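Local coordinates for protein chemotactic transducer PctC (Pseudomonas aeruginosa, PDB 5LTV) that binds gamma-aminobutyric acid in its ligand-binding domain and, as a chemotactic transducer, probably passes the signal on to steer bacterial swimming, at residues A150-V155 with L162-G167; V238-V243 with Y252-L257. One frame throughout, in Å; residues are numbered along the deposited sequence.

Overall arrangement
The two contacts are matching antiparallel hairpins in two sheets of the Cache domain, an arrangement consistent with the double-Cache (dCache) fold. Contact 1 pairs strands 147-157 and 160-170; contact 2, later in the chain, pairs 237-242 and 251-256. Each hairpin supplies the fourth and fifth strands of a five-stranded sheet with order 2-1-5-4-3. Their centres lie 30 Å apart, on opposite sides of the chain's centre, and their nearest atoms about 10 Å apart. Helix 34-68 runs past both, touching contact 1 with its later turns and contact 2 with its earlier ones. Gamma-aminobutyric acid is bound beside the sheet of contact 1, consistent with one module binding the ligand and the helix linking the two.

Contact 1: A150-V155 with L162-G167; sequences AMSLPV and LGVAAG
A classic beta bulge marks the turn end of this antiparallel hairpin, where Leu162 and Gly163 both face Val155. Val155 O takes two N-H groups in its carbonyl plane, a short bond from Leu162 N (2.7 Å) and a longer one from Gly163 N (3.3 Å). Further along, Leu153 pairs with Ala165 and Met151 with Gly167 through reciprocal backbone bonds; that from Met151 N to Gly167 O is almost straight, at 169°. With CG1 anti to the backbone N (chi1 -176°), Val155 spreads its two methyls over different neighbours. CG2 presses closely on Ala165 CB at 3.4 Å, while CG1 lies alongside the Leu162 side chain, 3.8 Å from its CD2. Leu153 CD1 approaches Ala165 CB on the same face, at 4.2 Å. On the other face, Ser152 CB touches both Ala166 CB (3.7 Å) and Val164 CG1 (3.8 Å). The buried Ser152 OG is satisfied by the carbonyl O of Trp123, so Ser152 bonds, as a second-shell residue, to the backbone of a residue that lines the ligand pocket. Helix 122-130 covers the Ser152 and Val164 face, and helix 34-68 packs against Met151 and Leu153 on the reverse. Strands 93-98 and 134-140 flank the hairpin, bringing the pocket residues Tyr95 and Phe139 against Ala150, whose side chain is about 7 Å from the bound gamma-aminobutyric acid.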
loop_
_atom_site.group_PDB
_atom_site.type_symbol
_atom_site.label_atom_id
_atom_site.label_comp_id
_atom_site.label_asym_id
_atom_site.label_seq_id
_atom_site.Cartn_x
_atom_site.Cartn_y
_atom_site.Cartn_z
ATOM N N ALA A 150 1.012 2.479 2.765
ATOM C CA ALA A 150 1.615 3.638 2.134
ATOM C C ALA A 150 2.510 3.204 0.980
ATOM O O ALA A 150 3.018 2.084 0.943
ATOM C CB ALA A 150 2.418 4.463 3.144
ATOM N N MET A 151 2.697 4.113 0.042
ATOM C CA MET A 151 3.729 4.024 -0.966
ATOM C C MET A 151 4.673 5.182 -0.741
ATOM O O MET A 151 4.222 6.328 -0.652
ATOM C CB MET A 151 3.105 4.103 -2.339
ATOM C CG MET A 151 2.385 2.860 -2.711
ATOM S SD MET A 151 1.169 3.214 -4.011
ATOM C CE MET A 151 0.442 1.561 -4.258
ATOM N N SER A 152 5.975 4.897 -0.613
ATOM C CA SER A 152 6.928 5.933 -0.188
ATOM C C SER A 152 8.257 5.785 -0.926
ATOM O O SER A 152 8.622 4.691 -1.380
ATOM C CB SER A 152 7.183 5.907 1.347
ATOM O OG SER A 152 7.745 4.648 1.793
ATOM N N LEU A 153 8.968 6.907 -1.061
ATOM C CA LEU A 153 10.258 6.881 -1.726
ATOM C C LEU A 153 11.064 8.114 -1.339
ATOM O O LEU A 153 10.488 9.179 -1.086
ATOM C CB LEU A 153 10.114 6.790 -3.258
ATOM C CG LEU A 153 9.183 7.588 -4.185
ATOM C CD1 LEU A 153 8.505 8.802 -3.585
ATOM C CD2 LEU A 153 9.955 7.970 -5.447
ATOM N N PRO A 154 12.400 8.006 -1.318
ATOM C CA PRO A 154 13.237 9.173 -1.013
ATOM C C PRO A 154 13.077 10.247 -2.065
ATOM O O PRO A 154 12.781 9.968 -3.224
ATOM C CB PRO A 154 14.660 8.607 -1.020
ATOM C CG PRO A 154 14.442 7.058 -0.907
ATOM C CD PRO A 154 13.202 6.825 -1.699
ATOM N N VAL A 155 13.235 11.494 -1.626
ATOM C CA VAL A 155 13.269 12.692 -2.475
ATOM C C VAL A 155 14.605 13.390 -2.252
ATOM O O VAL A 155 14.932 13.775 -1.118
ATOM C CB VAL A 155 12.112 13.656 -2.136
ATOM C CG1 VAL A 155 12.092 14.869 -3.112
ATOM C CG2 VAL A 155 10.781 12.909 -2.138
ATOM N N LEU A 162 16.180 15.392 0.620
ATOM C CA LEU A 162 15.139 16.249 1.157
ATOM C C LEU A 162 14.347 15.506 2.239
ATOM O O LEU A 162 14.127 16.025 3.340
ATOM C CB LEU A 162 14.230 16.725 0.012
ATOM C CG LEU A 162 13.010 17.507 0.511
ATOM C CD1 LEU A 162 13.420 18.806 1.264
ATOM C CD2 LEU A 162 12.046 17.800 -0.642
ATOM N N GLY A 163 13.923 14.294 1.943
ATOM C CA GLY A 163 13.243 13.478 2.932
ATOM C C GLY A 163 12.636 12.282 2.243
ATOM O O GLY A 163 13.187 11.774 1.262
ATOM N N VAL A 164 11.471 11.871 2.751
ATOM C CA VAL A 164 10.695 10.795 2.148
ATOM C C VAL A 164 9.296 11.299 1.822
ATOM O O VAL A 164 8.598 11.830 2.693
ATOM C CB VAL A 164 10.646 9.566 3.059
ATOM C CG1 VAL A 164 9.628 8.556 2.540
ATOM C CG2 VAL A 164 12.036 8.967 3.147
ATOM N N ALA A 165 8.875 11.110 0.574
ATOM C CA ALA A 165 7.530 11.461 0.154
ATOM C C ALA A 165 6.696 10.191 0.095
ATOM O O ALA A 165 7.222 9.118 -0.221
ATOM C CB ALA A 165 7.547 12.174 -1.194
ATOM N N ALA A 166 5.422 10.302 0.485
ATOM C CA ALA A 166 4.517 9.154 0.505
ATOM C C ALA A 166 3.078 9.570 0.193
ATOM O O ALA A 166 2.708 10.733 0.315
ATOM C CB ALA A 166 4.518 8.440 1.856
ATOM N N GLY A 167 2.284 8.580 -0.216
ATOM C CA GLY A 167 0.835 8.649 -0.068
ATOM C C GLY A 167 0.299 7.388 0.565
ATOM O O GLY A 167 0.812 6.300 0.332
#

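Contact 2: V238-V243 with Y252-L257; sequences VSFTPV and YVALVL
Tyr252 and Pro242 cross obliquely at the turn end of this antiparallel hairpin. The CD2 corner of the tyrosine ring comes within 3.6 Å of Pro242 N, and CE2 reaches Pro242 CB at 4.0 Å. Tyr252 CG stands beside its own backbone N (chi1 -65°), which lays the ring back along its own strand with the CD2/CE2 side toward Pro242. Phe240, on the same face, offers its CB to Tyr252 CD2 and sets CE1 3.8 Å from Ala254 CB. Val238 and Val256 continue this apolar row side by side, their CG2 methyls 3.7 Å apart. On the reverse face Val253 CG2 meets Val243 CG2 (3.9 Å) at about a right angle. This face is partly polar: one water is gripped by Ser239 OG, by Thr241 OG1 at 2.6 Å and by Val253 O, to which it donates. Val253 O also accepts Thr241 N, so a single carbonyl serves both the strand pairing and the water. Reciprocal backbone bonds join Ser239 with Leu255 and Thr241 with Val253. Strand 188-193 borders 251-256, placing Phe190 against Ala254 and Val256, and strand 225-228 borders 237-242; helix 34-68 lies across the Thr241, Val253 and Leu255 face.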
loop_
_atom_site.group_PDB
_atom_site.type_symbol
_atom_site.label_atom_id
_atom_site.label_comp_id
_atom_site.label_asym_id
_atom_site.label_seq_id
_atom_site.Cartn_x
_atom_site.Cartn_y
_atom_site.Cartn_z
ATOM N N VAL A 238 -9.844 -22.939 -2.700
ATOM C CA VAL A 238 -9.092 -21.714 -2.494
ATOM C C VAL A 238 -7.969 -21.634 -3.518
ATOM O O VAL A 238 -7.171 -22.570 -3.653
ATOM C CB VAL A 238 -8.556 -21.595 -1.059
ATOM C CG1 VAL A 238 -7.339 -20.693 -1.021
ATOM C CG2 VAL A 238 -9.653 -21.026 -0.161
ATOM N N SER A 239 -7.922 -20.515 -4.241
ATOM C CA SER A 239 -7.028 -20.275 -5.360
ATOM C C SER A 239 -6.093 -19.116 -5.040
ATOM O O SER A 239 -6.532 -18.089 -4.515
ATOM C CB SER A 239 -7.826 -19.953 -6.631
ATOM O OG SER A 239 -6.987 -19.372 -7.635
ATOM N N PHE A 240 -4.809 -19.274 -5.369
ATOM C CA PHE A 240 -3.819 -18.209 -5.216
ATOM C C PHE A 240 -3.316 -17.754 -6.581
ATOM O O PHE A 240 -2.891 -18.579 -7.401
ATOM C CB PHE A 240 -2.635 -18.643 -4.348
ATOM C CG PHE A 240 -3.006 -18.936 -2.920
ATOM C CD1 PHE A 240 -3.200 -17.903 -2.002
ATOM C CD2 PHE A 240 -3.184 -20.253 -2.496
ATOM C CE1 PHE A 240 -3.551 -18.180 -0.659
ATOM C CE2 PHE A 240 -3.527 -20.539 -1.179
ATOM C CZ PHE A 240 -3.708 -19.488 -0.250
ATOM N N THR A 241 -3.354 -16.438 -6.800
ATOM C CA THR A 241 -2.880 -15.795 -8.022
ATOM C C THR A 241 -1.949 -14.648 -7.658
ATOM O O THR A 241 -2.372 -13.716 -6.944
ATOM C CB THR A 241 -4.042 -15.255 -8.842
ATOM O OG1 THR A 241 -4.992 -16.317 -9.072
ATOM C CG2 THR A 241 -3.515 -14.666 -10.161
ATOM N N PRO A 242 -0.710 -14.652 -8.128
ATOM C CA PRO A 242 0.202 -13.553 -7.799
ATOM C C PRO A 242 -0.232 -12.235 -8.418
ATOM O O PRO A 242 -0.826 -12.186 -9.495
ATOM C CB PRO A 242 1.551 -14.021 -8.367
ATOM C CG PRO A 242 1.219 -15.073 -9.369
ATOM C CD PRO A 242 -0.048 -15.723 -8.898
ATOM N N VAL A 243 0.044 -11.157 -7.695
ATOM C CA VAL A 243 -0.107 -9.811 -8.231
ATOM C C VAL A 243 1.214 -9.404 -8.858
ATOM O O VAL A 243 2.258 -9.399 -8.193
ATOM C CB VAL A 243 -0.522 -8.807 -7.152
ATOM C CG1 VAL A 243 -0.813 -7.486 -7.828
ATOM C CG2 VAL A 243 -1.742 -9.315 -6.399
ATOM N N TYR A 252 -0.415 -12.178 -3.101
ATOM C CA TYR A 252 -1.325 -13.028 -3.845
ATOM C C TYR A 252 -2.754 -12.596 -3.590
ATOM O O TYR A 252 -3.098 -12.179 -2.469
ATOM C CB TYR A 252 -1.185 -14.499 -3.440
ATOM C CG TYR A 252 0.140 -15.129 -3.773
ATOM C CD1 TYR A 252 1.217 -14.966 -2.934
ATOM C CD2 TYR A 252 0.293 -15.926 -4.910
ATOM C CE1 TYR A 252 2.446 -15.549 -3.219
ATOM C CE2 TYR A 252 1.508 -16.532 -5.203
ATOM C CZ TYR A 252 2.593 -16.331 -4.342
ATOM O OH TYR A 252 3.829 -16.898 -4.566
ATOM N N VAL A 253 -3.555 -12.678 -4.651
ATOM C CA VAL A 253 -5.006 -12.696 -4.547
ATOM C C VAL A 253 -5.435 -14.101 -4.163
ATOM O O VAL A 253 -5.101 -15.079 -4.851
ATOM C CB VAL A 253 -5.661 -12.263 -5.865
ATOM C CG1 VAL A 253 -7.165 -12.512 -5.808
ATOM C CG2 VAL A 253 -5.373 -10.811 -6.134
ATOM N N ALA A 254 -6.156 -14.215 -3.056
ATOM C CA ALA A 254 -6.744 -15.486 -2.639
ATOM C C ALA A 254 -8.237 -15.432 -2.913
ATOM O O ALA A 254 -8.902 -14.478 -2.488
ATOM C CB ALA A 254 -6.486 -15.773 -1.152
ATOM N N LEU A 255 -8.753 -16.430 -3.639
ATOM C CA LEU A 255 -10.182 -16.578 -3.885
ATOM C C LEU A 255 -10.704 -17.772 -3.102
ATOM O O LEU A 255 -10.122 -18.863 -3.164
ATOM C CB LEU A 255 -10.495 -16.799 -5.362
ATOM C CG LEU A 255 -10.109 -15.743 -6.370
ATOM C CD1 LEU A 255 -10.508 -16.157 -7.777
ATOM C CD2 LEU A 255 -10.768 -14.451 -6.000
ATOM N N VAL A 256 -11.817 -17.577 -2.397
ATOM C CA VAL A 256 -12.425 -18.624 -1.595
ATOM C C VAL A 256 -13.808 -18.889 -2.172
ATOM O O VAL A 256 -14.632 -17.974 -2.245
ATOM C CB VAL A 256 -12.509 -18.227 -0.113
ATOM C CG1 VAL A 256 -13.053 -19.385 0.781
ATOM C CG2 VAL A 256 -11.143 -17.662 0.395
ATOM N N LEU A 257 -14.062 -20.125 -2.586
ATOM C CA LEU A 257 -15.391 -20.484 -3.061
ATOM C C LEU A 257 -15.950 -21.721 -2.351
ATOM O O LEU A 257 -15.206 -22.645 -2.020
ATOM C CB LEU A 257 -15.353 -20.715 -4.572
ATOM C CG LEU A 257 -16.668 -21.075 -5.276
ATOM C CD1 LEU A 257 -17.705 -19.997 -5.007
ATOM C CD2 LEU A 257 -16.457 -21.267 -6.777
HETATM O O HOH W 1 -6.686 -16.428 -7.164
#